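PDB 5OYN: D-xylonate dehydratase from Caulobacter crescentus, which catalyses the dehydration of D-xylonate to 2-dehydro-3-deoxy-D-arabinonate in D-xylose breakdown, and dehydrates D-gluconate with similar efficiency, using a [2Fe-2S] cluster and magnesium. Local coordinates for residues A[55-63]-A[73-84]; A[311-319]-A[341-350]. All coordinates share one frame; numbering follows the deposited sequence.

Both contacts fall within the N-terminal dehydratase region of the chain, yet they occupy separate places in it: their centres are about 33 Å apart and their nearest atoms about 19 Å, so neither touches the other. They follow in series along the chain, 55-63 with 73-84 closing before 311-319 with 341-350 opens. Contact 1 packs helix 73-87 on strand 56-61 of the four-stranded parallel sheet, close to cysteines that bind the [2Fe-2S] cluster and beside a second subunit. Contact 2 involves no strand; it joins the segment leaving helix 306-312 to helix 337-347, away from the annotated sites. One thus belongs to the parallel sheet near the cluster ligands, the other to loop-on-helix packing within a single subunit.

Contact 1. Residues A[55-63]-A[73-84]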
ATOM      1  N   PRO A  55     -18.652  16.643  -4.492  1.00 62.19           N
ATOM      2  CA  PRO A  55     -17.967  16.577  -5.789  1.00 63.41           C
ATOM      3  C   PRO A  55     -16.964  15.431  -5.853  1.00 61.02           C
ATOM      4  O   PRO A  55     -16.237  15.144  -4.896  1.00 56.32           O
ATOM      5  CB  PRO A  55     -17.272  17.938  -5.901  1.00 52.64           C
ATOM      6  CG  PRO A  55     -17.047  18.355  -4.484  1.00 57.56           C
ATOM      7  CD  PRO A  55     -18.091  17.688  -3.615  1.00 56.65           C
ATOM      8  N   ILE A  56     -16.958  14.756  -6.997  1.00 61.07           N
ATOM      9  CA  ILE A  56     -15.960  13.733  -7.285  1.00 59.00           C
ATOM     10  C   ILE A  56     -14.677  14.457  -7.660  1.00 58.47           C
ATOM     11  O   ILE A  56     -14.621  15.128  -8.695  1.00 57.82           O
ATOM     12  CB  ILE A  56     -16.409  12.802  -8.414  1.00 57.95           C
ATOM     13  CG1 ILE A  56     -17.807  12.234  -8.147  1.00 59.85           C
ATOM     14  CG2 ILE A  56     -15.400  11.699  -8.586  1.00 59.38           C
ATOM     15  CD1 ILE A  56     -18.036  11.733  -6.721  1.00 61.48           C
ATOM     16  N   ILE A  57     -13.646  14.323  -6.828  1.00 58.96           N
ATOM     17  CA  ILE A  57     -12.346  14.936  -7.079  1.00 58.73           C
ATOM     18  C   ILE A  57     -11.431  13.898  -7.718  1.00 51.50           C
ATOM     19  O   ILE A  57     -11.018  12.940  -7.067  1.00 51.25           O
ATOM     20  CB  ILE A  57     -11.724  15.497  -5.795  1.00 54.52           C
ATOM     21  CG1 ILE A  57     -12.755  16.315  -5.012  1.00 49.25           C
ATOM     22  CG2 ILE A  57     -10.496  16.336  -6.151  1.00 50.90           C
ATOM     23  CD1 ILE A  57     -12.992  17.693  -5.592  1.00 53.75           C
ATOM     24  N   GLY A  58     -11.100  14.074  -8.991  1.00 52.09           N
ATOM     25  CA  GLY A  58     -10.073  13.250  -9.587  1.00 51.51           C
ATOM     26  C   GLY A  58      -8.700  13.610  -9.049  1.00 59.92           C
ATOM     27  O   GLY A  58      -8.430  14.753  -8.672  1.00 59.44           O
ATOM     28  N   ILE A  59      -7.830  12.606  -8.981  1.00 57.69           N
ATOM     29  CA  ILE A  59      -6.410  12.792  -8.687  1.00 55.50           C
ATOM     30  C   ILE A  59      -5.659  12.123  -9.832  1.00 51.26           C
ATOM     31  O   ILE A  59      -5.720  10.896  -9.986  1.00 53.93           O
ATOM     32  CB  ILE A  59      -6.005  12.204  -7.318  1.00 52.28           C
ATOM     33  CG1 ILE A  59      -6.886  12.763  -6.203  1.00 47.32           C
ATOM     34  CG2 ILE A  59      -4.565  12.545  -6.960  1.00 41.49           C
ATOM     35  CD1 ILE A  59      -6.612  12.136  -4.857  1.00 51.22           C
ATOM     36  N   ALA A  60      -4.985  12.916 -10.661  1.00 51.36           N
ATOM     37  CA  ALA A  60      -4.281  12.354 -11.816  1.00 50.67           C
ATOM     38  C   ALA A  60      -2.894  11.921 -11.359  1.00 53.39           C
ATOM     39  O   ALA A  60      -1.978  12.743 -11.229  1.00 48.66           O
ATOM     40  CB  ALA A  60      -4.225  13.340 -12.973  1.00 47.42           C
ATOM     41  N   GLN A  61      -2.757  10.616 -11.100  1.00 55.93           N
ATOM     42  CA  GLN A  61      -1.537  10.029 -10.563  1.00 50.71           C
ATOM     43  C   GLN A  61      -0.484   9.893 -11.647  1.00 50.37           C
ATOM     44  O   GLN A  61      -0.732   9.296 -12.698  1.00 53.58           O
ATOM     45  CB  GLN A  61      -1.833   8.657  -9.969  1.00 51.06           C
ATOM     46  CG  GLN A  61      -0.605   7.959  -9.435  1.00 54.25           C
ATOM     47  CD  GLN A  61       0.040   8.730  -8.302  1.00 53.59           C
ATOM     48  OE1 GLN A  61       0.863   9.611  -8.537  1.00 53.43           O
ATOM     49  NE2 GLN A  61      -0.347   8.414  -7.064  1.00 51.51           N
ATOM     50  N   THR A  62       0.705  10.417 -11.382  1.00 48.65           N
ATOM     51  CA  THR A  62       1.792  10.300 -12.337  1.00 50.18           C
ATOM     52  C   THR A  62       2.933   9.429 -11.848  1.00 52.50           C
ATOM     53  O   THR A  62       3.788   9.045 -12.656  1.00 53.66           O
ATOM     54  CB  THR A  62       2.329  11.688 -12.704  1.00 55.65           C
ATOM     55  OG1 THR A  62       2.735  12.383 -11.513  1.00 48.95           O
ATOM     56  CG2 THR A  62       1.252  12.483 -13.464  1.00 45.68           C
ATOM     57  N   GLY A  63       2.955   9.086 -10.562  1.00 55.81           N
ATOM     58  CA  GLY A  63       4.038   8.285 -10.029  1.00 55.25           C
ATOM     59  C   GLY A  63       3.845   6.819 -10.355  1.00 56.53           C
ATOM     60  O   GLY A  63       2.724   6.316 -10.399  1.00 56.05           O
ATOM     61  N   HIS A  73       4.498  10.578  -5.405  1.00 49.53           N
ATOM     62  CA  HIS A  73       3.057  10.732  -5.352  1.00 51.91           C
ATOM     63  C   HIS A  73       2.342   9.435  -5.007  1.00 50.32           C
ATOM     64  O   HIS A  73       1.140   9.470  -4.754  1.00 52.07           O
ATOM     65  CB  HIS A  73       2.544  11.285  -6.677  1.00 48.88           C
ATOM     66  CG  HIS A  73       2.925  12.710  -6.923  1.00 49.68           C
ATOM     67  ND1 HIS A  73       2.323  13.761  -6.269  1.00 47.52           N
ATOM     68  CD2 HIS A  73       3.853  13.259  -7.744  1.00 49.59           C
ATOM     69  CE1 HIS A  73       2.852  14.898  -6.683  1.00 48.92           C
ATOM     70  NE2 HIS A  73       3.785  14.622  -7.579  1.00 51.28           N
ATOM     71  N   LEU A  74       3.032   8.295  -4.984  1.00 53.21           N
ATOM     72  CA  LEU A  74       2.371   7.081  -4.511  1.00 48.63           C
ATOM     73  C   LEU A  74       2.143   7.131  -3.007  1.00 49.87           C
ATOM     74  O   LEU A  74       1.115   6.643  -2.520  1.00 49.52           O
ATOM     75  CB  LEU A  74       3.182   5.848  -4.903  1.00 49.16           C
ATOM     76  CG  LEU A  74       3.210   5.583  -6.414  1.00 56.67           C
ATOM     77  CD1 LEU A  74       4.026   4.341  -6.757  1.00 52.38           C
ATOM     78  CD2 LEU A  74       1.797   5.483  -6.985  1.00 53.27           C
ATOM     79  N   ASP A  75       3.064   7.743  -2.255  1.00 54.78           N
ATOM     80  CA  ASP A  75       2.839   7.958  -0.831  1.00 54.68           C
ATOM     81  C   ASP A  75       2.071   9.247  -0.550  1.00 59.00           C
ATOM     82  O   ASP A  75       1.267   9.277   0.393  1.00 55.98           O
ATOM     83  CB  ASP A  75       4.177   7.944  -0.072  1.00 66.34           C
ATOM     84  CG  ASP A  75       4.002   7.736   1.458  1.00 95.13           C
ATOM     85  OD1 ASP A  75       4.544   6.732   2.014  1.00 88.32           O
ATOM     86  OD2 ASP A  75       3.342   8.592   2.103  1.00 95.79           O
ATOM     87  N   LEU A  76       2.250  10.305  -1.362  1.00 55.89           N
ATOM     88  CA  LEU A  76       1.545  11.554  -1.079  1.00 50.19           C
ATOM     89  C   LEU A  76       0.075  11.485  -1.435  1.00 49.70           C
ATOM     90  O   LEU A  76      -0.710  12.266  -0.888  1.00 50.13           O
ATOM     91  CB  LEU A  76       2.142  12.731  -1.834  1.00 47.45           C
ATOM     92  CG  LEU A  76       3.576  13.154  -1.612  1.00 47.76           C
ATOM     93  CD1 LEU A  76       3.867  14.257  -2.628  1.00 44.43           C
ATOM     94  CD2 LEU A  76       3.759  13.632  -0.197  1.00 44.80           C
ATOM     95  N   VAL A  77      -0.309  10.598  -2.356  1.00 47.19           N
ATOM     96  CA  VAL A  77      -1.702  10.540  -2.779  1.00 43.89           C
ATOM     97  C   VAL A  77      -2.615  10.346  -1.581  1.00 53.75           C
ATOM     98  O   VAL A  77      -3.729  10.875  -1.558  1.00 56.37           O
ATOM     99  CB  VAL A  77      -1.900   9.432  -3.829  1.00 51.81           C
ATOM    100  CG1 VAL A  77      -1.704   8.035  -3.205  1.00 46.45           C
ATOM    101  CG2 VAL A  77      -3.267   9.567  -4.472  1.00 53.40           C
ATOM    102  N   GLN A  78      -2.150   9.617  -0.554  1.00 52.98           N
ATOM    103  CA  GLN A  78      -2.953   9.402   0.648  1.00 50.80           C
ATOM    104  C   GLN A  78      -3.237  10.708   1.381  1.00 52.44           C
ATOM    105  O   GLN A  78      -4.330  10.892   1.930  1.00 54.85           O
ATOM    106  CB  GLN A  78      -2.251   8.417   1.589  1.00 57.64           C
ATOM    107  CG  GLN A  78      -3.202   7.612   2.495  1.00 66.64           C
ATOM    108  CD  GLN A  78      -4.575   7.319   1.845  1.00 73.48           C
ATOM    109  OE1 GLN A  78      -5.633   7.729   2.369  1.00 68.51           O
ATOM    110  NE2 GLN A  78      -4.558   6.603   0.702  1.00 67.67           N
ATOM    111  N   ARG A  79      -2.254  11.609   1.435  1.00 49.80           N
ATOM    112  CA  ARG A  79      -2.471  12.917   2.041  1.00 46.51           C
ATOM    113  C   ARG A  79      -3.498  13.715   1.247  1.00 49.07           C
ATOM    114  O   ARG A  79      -4.344  14.410   1.821  1.00 49.18           O
ATOM    115  CB  ARG A  79      -1.146  13.682   2.118  1.00 49.30           C
ATOM    116  CG  ARG A  79      -0.201  13.243   3.226  1.00 45.97           C
ATOM    117  CD  ARG A  79      -0.980  12.901   4.465  1.00 46.85           C
ATOM    118  NE  ARG A  79      -1.153  14.068   5.306  1.00 47.68           N
ATOM    119  CZ  ARG A  79      -2.157  14.222   6.162  1.00 53.19           C
ATOM    120  NH1 ARG A  79      -3.080  13.267   6.301  1.00 48.86           N
ATOM    121  NH2 ARG A  79      -2.233  15.331   6.890  1.00 51.94           N
ATOM    122  N   VAL A  80      -3.435  13.633  -0.080  1.00 49.69           N
ATOM    123  CA  VAL A  80      -4.413  14.328  -0.907  1.00 50.32           C
ATOM    124  C   VAL A  80      -5.809  13.805  -0.630  1.00 48.67           C
ATOM    125  O   VAL A  80      -6.761  14.585  -0.516  1.00 53.19           O
ATOM    126  CB  VAL A  80      -4.062  14.184  -2.393  1.00 46.96           C
ATOM    127  CG1 VAL A  80      -5.073  14.933  -3.234  1.00 48.11           C
ATOM    128  CG2 VAL A  80      -2.684  14.675  -2.631  1.00 44.45           C
ATOM    129  N   ARG A  81      -5.957  12.475  -0.560  1.00 49.90           N
ATOM    130  CA  ARG A  81      -7.250  11.866  -0.233  1.00 51.70           C
ATOM    131  C   ARG A  81      -7.766  12.378   1.102  1.00 48.12           C
ATOM    132  O   ARG A  81      -8.954  12.687   1.244  1.00 48.54           O
ATOM    133  CB  ARG A  81      -7.131  10.333  -0.204  1.00 47.75           C
ATOM    134  CG  ARG A  81      -7.110   9.700  -1.585  1.00 50.55           C
ATOM    135  CD  ARG A  81      -7.209   8.177  -1.562  1.00 48.60           C
ATOM    136  NE  ARG A  81      -8.603   7.734  -1.491  1.00 57.23           N
ATOM    137  CZ  ARG A  81      -9.231   7.396  -0.355  1.00 60.74           C
ATOM    138  NH1 ARG A  81      -8.595   7.438   0.819  1.00 59.97           N
ATOM    139  NH2 ARG A  81     -10.499   7.001  -0.390  1.00 57.37           N
ATOM    140  N   ASP A  82      -6.876  12.502   2.083  1.00 44.55           N
ATOM    141  CA  ASP A  82      -7.307  12.956   3.393  1.00 50.27           C
ATOM    142  C   ASP A  82      -7.767  14.403   3.332  1.00 52.14           C
ATOM    143  O   ASP A  82      -8.765  14.766   3.962  1.00 53.37           O
ATOM    144  CB  ASP A  82      -6.179  12.758   4.414  1.00 51.72           C
ATOM    145  CG  ASP A  82      -6.049  11.295   4.880  1.00 56.80           C
ATOM    146  OD1 ASP A  82      -6.811  10.407   4.404  1.00 59.58           O
ATOM    147  OD2 ASP A  82      -5.178  11.032   5.734  1.00 58.73           O
ATOM    148  N   GLY A  83      -7.070  15.240   2.555  1.00 51.66           N
ATOM    149  CA  GLY A  83      -7.499  16.620   2.408  1.00 47.71           C
ATOM    150  C   GLY A  83      -8.883  16.720   1.799  1.00 51.06           C
ATOM    151  O   GLY A  83      -9.770  17.378   2.345  1.00 52.59           O
ATOM    152  N   ILE A  84      -9.084  16.045   0.662  1.00 45.92           N
ATOM    153  CA  ILE A  84     -10.376  16.021  -0.014  1.00 44.33           C
ATOM    154  C   ILE A  84     -11.492  15.584   0.925  1.00 52.66           C
ATOM    155  O   ILE A  84     -12.588  16.157   0.919  1.00 56.84           O
ATOM    156  CB  ILE A  84     -10.299  15.098  -1.237  1.00 48.16           C
ATOM    157  CG1 ILE A  84      -9.309  15.650  -2.259  1.00 43.71           C
ATOM    158  CG2 ILE A  84     -11.693  14.835  -1.800  1.00 44.93           C
ATOM    159  CD1 ILE A  84      -9.020  14.671  -3.393  1.00 45.71           C
TER
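I59 pushes its CD1 methyl into a hollow on the helix lined by V80, I84 and the CG of R81. The evidence is a set of close approaches: CD1 of I59 lies 3.6 Å from CG1 of V80, the two side chains meeting tip to tip, and 3.8 Å from CD1 of I84. With I59 extended at chi2 (175°), this methyl is carried out to the helix surface, while its other branch, CG2, rests on CG2 of V77 at 4.1 Å. Two residues earlier on the strand, I57 and I84 slide past each other in opposite directions, CG2 of I57 coming to 3.5 Å from CD1 of I84, while CG2 of I84 fits against CG1 of I57. These interlocking branches are the packing of a beta-alpha-beta unit, in which segment 73-84 of helix 73-87 runs antiparallel to strand 56-61, its axis at 170° to it, before the chain enters the parallel neighbour 90-95. At the other end the filling turns polar. Q61 bends at chi2 and lays its amide over the first helical turn, NE2 bonding H73 O at 2.9 Å and 165°. That oxygen also accepts from V77 N, from the opposite face of its plane. CB of V77 and CD2 of L74 flank the same NE2, which has a second acceptor in E93; OE1 takes the N-H of G63 at 3.0 Å. The T62 side chain, bonded to T134, is about 7 Å from that of cluster ligand C137.

Contact 2. Residues A[311-319]-A[341-350]; sequences AAYDIPLIV and VLWELLQQGR
The guanidinium of R350 has I315 CD1 over the centre of one face, 3.4 Å above the plane, with D314 OD1 and the backbone A311 O at its edge, near its plane. NH1 and NH2 approach the single carboxylate oxygen end-on, at 3.3 Å from NH1 and 3.2 Å from NH2 to D314 OD1. The acceptor lies 3° out of the guanidinium plane, but the carboxylate is turned 69° against it: NH2 uses the syn lone pair of OD1, whereas NH1 comes from above the carboxylate plane. Bends at chi2 and chi3 bring the guanidinium beside D314 and against the methyl of I315. Losing the guanidinium to an alanine at R350 would probably leave D314 without its cationic mate and strip the CD1 methyl of I315 of its cover on that side. That methyl also meets CD2 of L345 at 3.8 Å. Further along, I318 CD1 sits against CG1 of V341 and the CB and CG of E344, and V319 CG1 touches V341 CG2 at 3.5 Å. Helices 270-282 and 329-335 complete this apolar packing, and the E344 carboxylate is held by R375 and Y381 N. Charge pairing near the surface beside buried aliphatic contacts suggests that the salt bridge helps set how the turn 312-315 meets the chain just beyond helix 337-347, while methyl packing joins the rest.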
ATOM      1  N   ALA A 311      10.614  41.036 -23.440  1.00 57.60           N
ATOM      2  CA  ALA A 311      10.223  41.812 -22.269  1.00 61.99           C
ATOM      3  C   ALA A 311      11.048  41.449 -21.036  1.00 71.20           C
ATOM      4  O   ALA A 311      11.453  42.333 -20.268  1.00 72.13           O
ATOM      5  CB  ALA A 311       8.735  41.593 -21.997  1.00 63.70           C
ATOM      6  N   ALA A 312      11.324  40.152 -20.847  1.00 67.54           N
ATOM      7  CA  ALA A 312      11.934  39.623 -19.634  1.00 60.67           C
ATOM      8  C   ALA A 312      13.449  39.450 -19.723  1.00 65.31           C
ATOM      9  O   ALA A 312      14.064  39.039 -18.736  1.00 65.15           O
ATOM     10  CB  ALA A 312      11.288  38.281 -19.279  1.00 64.30           C
ATOM     11  N   TYR A 313      14.073  39.765 -20.860  1.00 68.76           N
ATOM     12  CA  TYR A 313      15.517  39.559 -20.997  1.00 67.15           C
ATOM     13  C   TYR A 313      16.317  40.289 -19.912  1.00 67.14           C
ATOM     14  O   TYR A 313      17.307  39.751 -19.396  1.00 65.33           O
ATOM     15  CB  TYR A 313      15.979  40.000 -22.390  1.00 64.64           C
ATOM     16  CG  TYR A 313      17.478  39.899 -22.607  1.00 66.94           C
ATOM     17  CD1 TYR A 313      18.153  38.701 -22.380  1.00 64.80           C
ATOM     18  CD2 TYR A 313      18.218  40.998 -23.040  1.00 57.97           C
ATOM     19  CE1 TYR A 313      19.515  38.602 -22.578  1.00 63.86           C
ATOM     20  CE2 TYR A 313      19.586  40.910 -23.232  1.00 59.25           C
ATOM     21  CZ  TYR A 313      20.228  39.709 -23.005  1.00 67.84           C
ATOM     22  OH  TYR A 313      21.586  39.599 -23.191  1.00 71.32           O
ATOM     23  N   ASP A 314      15.923  41.516 -19.561  1.00 66.39           N
ATOM     24  CA  ASP A 314      16.694  42.323 -18.621  1.00 66.95           C
ATOM     25  C   ASP A 314      16.312  42.067 -17.166  1.00 66.29           C
ATOM     26  O   ASP A 314      16.477  42.962 -16.322  1.00 61.52           O
ATOM     27  CB  ASP A 314      16.551  43.811 -18.948  1.00 68.60           C
ATOM     28  CG  ASP A 314      15.130  44.328 -18.745  1.00 81.30           C
ATOM     29  OD1 ASP A 314      14.212  43.514 -18.462  1.00 73.57           O
ATOM     30  OD2 ASP A 314      14.933  45.561 -18.878  1.00 83.42           O
ATOM     31  N   ILE A 315      15.779  40.888 -16.868  1.00 63.58           N
ATOM     32  CA  ILE A 315      15.608  40.451 -15.481  1.00 58.57           C
ATOM     33  C   ILE A 315      16.936  39.887 -14.983  1.00 60.96           C
ATOM     34  O   ILE A 315      17.528  39.028 -15.662  1.00 62.05           O
ATOM     35  CB  ILE A 315      14.507  39.405 -15.383  1.00 60.40           C
ATOM     36  CG1 ILE A 315      13.197  39.934 -15.988  1.00 62.47           C
ATOM     37  CG2 ILE A 315      14.335  38.964 -13.929  1.00 55.87           C
ATOM     38  CD1 ILE A 315      12.272  40.598 -15.008  1.00 62.98           C
ATOM     39  N   PRO A 316      17.447  40.334 -13.839  1.00 51.10           N
ATOM     40  CA  PRO A 316      18.678  39.737 -13.306  1.00 53.79           C
ATOM     41  C   PRO A 316      18.415  38.351 -12.725  1.00 59.89           C
ATOM     42  O   PRO A 316      17.290  37.994 -12.353  1.00 54.29           O
ATOM     43  CB  PRO A 316      19.113  40.717 -12.215  1.00 51.21           C
ATOM     44  CG  PRO A 316      17.843  41.387 -11.768  1.00 52.52           C
ATOM     45  CD  PRO A 316      16.873  41.352 -12.942  1.00 47.26           C
ATOM     46  N   LEU A 317      19.485  37.561 -12.664  1.00 60.09           N
ATOM     47  CA  LEU A 317      19.455  36.228 -12.073  1.00 55.35           C
ATOM     48  C   LEU A 317      19.615  36.351 -10.566  1.00 57.43           C
ATOM     49  O   LEU A 317      20.620  36.891 -10.094  1.00 62.61           O
ATOM     50  CB  LEU A 317      20.575  35.371 -12.657  1.00 57.31           C
ATOM     51  CG  LEU A 317      20.868  34.079 -11.902  1.00 61.59           C
ATOM     52  CD1 LEU A 317      19.715  33.091 -12.074  1.00 56.36           C
ATOM     53  CD2 LEU A 317      22.191  33.474 -12.347  1.00 57.07           C
ATOM     54  N   ILE A 318      18.648  35.850  -9.797  1.00 59.55           N
ATOM     55  CA  ILE A 318      18.693  36.028  -8.349  1.00 62.88           C
ATOM     56  C   ILE A 318      18.735  34.732  -7.548  1.00 56.65           C
ATOM     57  O   ILE A 318      19.002  34.798  -6.341  1.00 58.80           O
ATOM     58  CB  ILE A 318      17.544  36.922  -7.841  1.00 62.08           C
ATOM     59  CG1 ILE A 318      16.204  36.476  -8.409  1.00 59.92           C
ATOM     60  CG2 ILE A 318      17.829  38.380  -8.175  1.00 59.32           C
ATOM     61  CD1 ILE A 318      15.039  37.146  -7.704  1.00 63.80           C
ATOM     62  N   VAL A 319      18.524  33.555  -8.138  1.00 53.16           N
ATOM     63  CA  VAL A 319      18.594  32.314  -7.366  1.00 57.84           C
ATOM     64  C   VAL A 319      19.931  31.637  -7.630  1.00 52.53           C
ATOM     65  O   VAL A 319      20.330  31.445  -8.784  1.00 54.22           O
ATOM     66  CB  VAL A 319      17.406  31.371  -7.651  1.00 59.69           C
ATOM     67  CG1 VAL A 319      16.106  32.147  -7.698  1.00 55.73           C
ATOM     68  CG2 VAL A 319      17.610  30.546  -8.912  1.00 64.52           C
ATOM     69  N   VAL A 341      11.262  34.417  -4.674  1.00 50.36           N
ATOM     70  CA  VAL A 341      11.693  34.985  -5.942  1.00 53.86           C
ATOM     71  C   VAL A 341      10.622  35.922  -6.479  1.00 58.51           C
ATOM     72  O   VAL A 341      10.909  37.050  -6.901  1.00 55.53           O
ATOM     73  CB  VAL A 341      12.028  33.861  -6.939  1.00 54.01           C
ATOM     74  CG1 VAL A 341      12.647  34.431  -8.198  1.00 54.71           C
ATOM     75  CG2 VAL A 341      12.966  32.828  -6.292  1.00 50.00           C
ATOM     76  N   LEU A 342       9.363  35.475  -6.437  1.00 55.19           N
ATOM     77  CA  LEU A 342       8.251  36.305  -6.885  1.00 55.54           C
ATOM     78  C   LEU A 342       8.159  37.595  -6.077  1.00 57.29           C
ATOM     79  O   LEU A 342       7.792  38.646  -6.614  1.00 56.42           O
ATOM     80  CB  LEU A 342       6.943  35.512  -6.794  1.00 51.82           C
ATOM     81  CG  LEU A 342       6.829  34.427  -7.867  1.00 52.94           C
ATOM     82  CD1 LEU A 342       5.612  33.574  -7.647  1.00 52.97           C
ATOM     83  CD2 LEU A 342       6.837  35.014  -9.291  1.00 47.59           C
ATOM     84  N   TRP A 343       8.477  37.534  -4.784  1.00 56.70           N
ATOM     85  CA  TRP A 343       8.420  38.730  -3.953  1.00 55.34           C
ATOM     86  C   TRP A 343       9.401  39.773  -4.457  1.00 59.12           C
ATOM     87  O   TRP A 343       9.039  40.936  -4.669  1.00 58.16           O
ATOM     88  CB  TRP A 343       8.720  38.354  -2.508  1.00 52.55           C
ATOM     89  CG  TRP A 343       8.669  39.479  -1.514  1.00 58.55           C
ATOM     90  CD1 TRP A 343       7.610  39.830  -0.720  1.00 56.99           C
ATOM     91  CD2 TRP A 343       9.742  40.361  -1.163  1.00 60.15           C
ATOM     92  NE1 TRP A 343       7.957  40.886   0.093  1.00 57.37           N
ATOM     93  CE2 TRP A 343       9.260  41.231  -0.163  1.00 59.84           C
ATOM     94  CE3 TRP A 343      11.058  40.511  -1.607  1.00 60.16           C
ATOM     95  CZ2 TRP A 343      10.050  42.233   0.397  1.00 54.03           C
ATOM     96  CZ3 TRP A 343      11.836  41.508  -1.051  1.00 58.08           C
ATOM     97  CH2 TRP A 343      11.330  42.352  -0.057  1.00 51.52           C
ATOM     98  N   GLU A 344      10.656  39.357  -4.641  1.00 62.35           N
ATOM     99  CA  GLU A 344      11.687  40.193  -5.242  1.00 58.47           C
ATOM    100  C   GLU A 344      11.155  40.898  -6.484  1.00 58.49           C
ATOM    101  O   GLU A 344      11.237  42.124  -6.599  1.00 60.94           O
ATOM    102  CB  GLU A 344      12.900  39.313  -5.570  1.00 54.52           C
ATOM    103  CG  GLU A 344      14.263  39.947  -5.420  1.00 60.42           C
ATOM    104  CD  GLU A 344      14.579  40.444  -4.013  1.00 63.25           C
ATOM    105  OE1 GLU A 344      14.254  39.756  -3.027  1.00 58.01           O
ATOM    106  OE2 GLU A 344      15.175  41.540  -3.898  1.00 68.55           O
ATOM    107  N   LEU A 345      10.555  40.137  -7.400  1.00 57.09           N
ATOM    108  CA  LEU A 345      10.035  40.725  -8.631  1.00 59.97           C
ATOM    109  C   LEU A 345       8.901  41.702  -8.340  1.00 64.72           C
ATOM    110  O   LEU A 345       8.902  42.840  -8.833  1.00 64.99           O
ATOM    111  CB  LEU A 345       9.570  39.622  -9.583  1.00 53.48           C
ATOM    112  CG  LEU A 345      10.701  38.891 -10.305  1.00 56.81           C
ATOM    113  CD1 LEU A 345      10.216  37.569 -10.860  1.00 49.03           C
ATOM    114  CD2 LEU A 345      11.325  39.761 -11.410  1.00 50.93           C
ATOM    115  N   LEU A 346       7.926  41.273  -7.534  1.00 58.21           N
ATOM    116  CA  LEU A 346       6.782  42.122  -7.215  1.00 61.18           C
ATOM    117  C   LEU A 346       7.225  43.491  -6.701  1.00 65.56           C
ATOM    118  O   LEU A 346       6.613  44.515  -7.031  1.00 65.24           O
ATOM    119  CB  LEU A 346       5.897  41.418  -6.188  1.00 57.36           C
ATOM    120  CG  LEU A 346       4.689  42.183  -5.675  1.00 55.43           C
ATOM    121  CD1 LEU A 346       3.535  41.959  -6.625  1.00 56.00           C
ATOM    122  CD2 LEU A 346       4.327  41.745  -4.264  1.00 54.43           C
ATOM    123  N   GLN A 347       8.305  43.527  -5.914  1.00 62.88           N
ATOM    124  CA  GLN A 347       8.792  44.786  -5.361  1.00 60.55           C
ATOM    125  C   GLN A 347       9.318  45.736  -6.441  1.00 68.03           C
ATOM    126  O   GLN A 347       9.349  46.953  -6.219  1.00 67.98           O
ATOM    127  CB  GLN A 347       9.887  44.519  -4.327  1.00 55.86           C
ATOM    128  CG  GLN A 347       9.449  43.752  -3.088  1.00 65.39           C
ATOM    129  CD  GLN A 347       8.204  44.319  -2.432  1.00 68.98           C
ATOM    130  OE1 GLN A 347       7.081  44.018  -2.842  1.00 69.27           O
ATOM    131  NE2 GLN A 347       8.396  45.133  -1.389  1.00 66.85           N
ATOM    132  N   GLN A 348       9.760  45.218  -7.591  1.00 62.44           N
ATOM    133  CA  GLN A 348      10.236  46.062  -8.685  1.00 65.08           C
ATOM    134  C   GLN A 348       9.194  46.240  -9.780  1.00 67.64           C
ATOM    135  O   GLN A 348       9.552  46.581 -10.911  1.00 70.33           O
ATOM    136  CB  GLN A 348      11.514  45.502  -9.310  1.00 59.50           C
ATOM    137  CG  GLN A 348      12.527  45.031  -8.330  1.00 61.66           C
ATOM    138  CD  GLN A 348      13.096  46.157  -7.542  1.00 68.48           C
ATOM    139  OE1 GLN A 348      13.608  47.124  -8.110  1.00 78.42           O
ATOM    140  NE2 GLN A 348      13.009  46.061  -6.222  1.00 66.54           N
ATOM    141  N   GLY A 349       7.925  45.983  -9.481  1.00 64.43           N
ATOM    142  CA  GLY A 349       6.872  46.209 -10.450  1.00 59.03           C
ATOM    143  C   GLY A 349       6.918  45.342 -11.690  1.00 68.61           C
ATOM    144  O   GLY A 349       6.210  45.639 -12.661  1.00 74.71           O
ATOM    145  N   ARG A 350       7.716  44.268 -11.690  1.00 69.20           N
ATOM    146  CA  ARG A 350       7.736  43.324 -12.804  1.00 67.13           C
ATOM    147  C   ARG A 350       6.675  42.221 -12.697  1.00 65.36           C
ATOM    148  O   ARG A 350       6.682  41.296 -13.515  1.00 60.40           O
ATOM    149  CB  ARG A 350       9.113  42.688 -12.937  1.00 61.88           C
ATOM    150  CG  ARG A 350      10.247  43.647 -12.707  1.00 69.84           C
ATOM    151  CD  ARG A 350      10.461  44.548 -13.907  1.00 75.68           C
ATOM    152  NE  ARG A 350      10.387  43.853 -15.194  1.00 71.31           N
ATOM    153  CZ  ARG A 350      11.418  43.740 -16.035  1.00 73.98           C
ATOM    154  NH1 ARG A 350      12.605  44.253 -15.710  1.00 63.60           N
ATOM    155  NH2 ARG A 350      11.267  43.104 -17.199  1.00 68.56           N
TER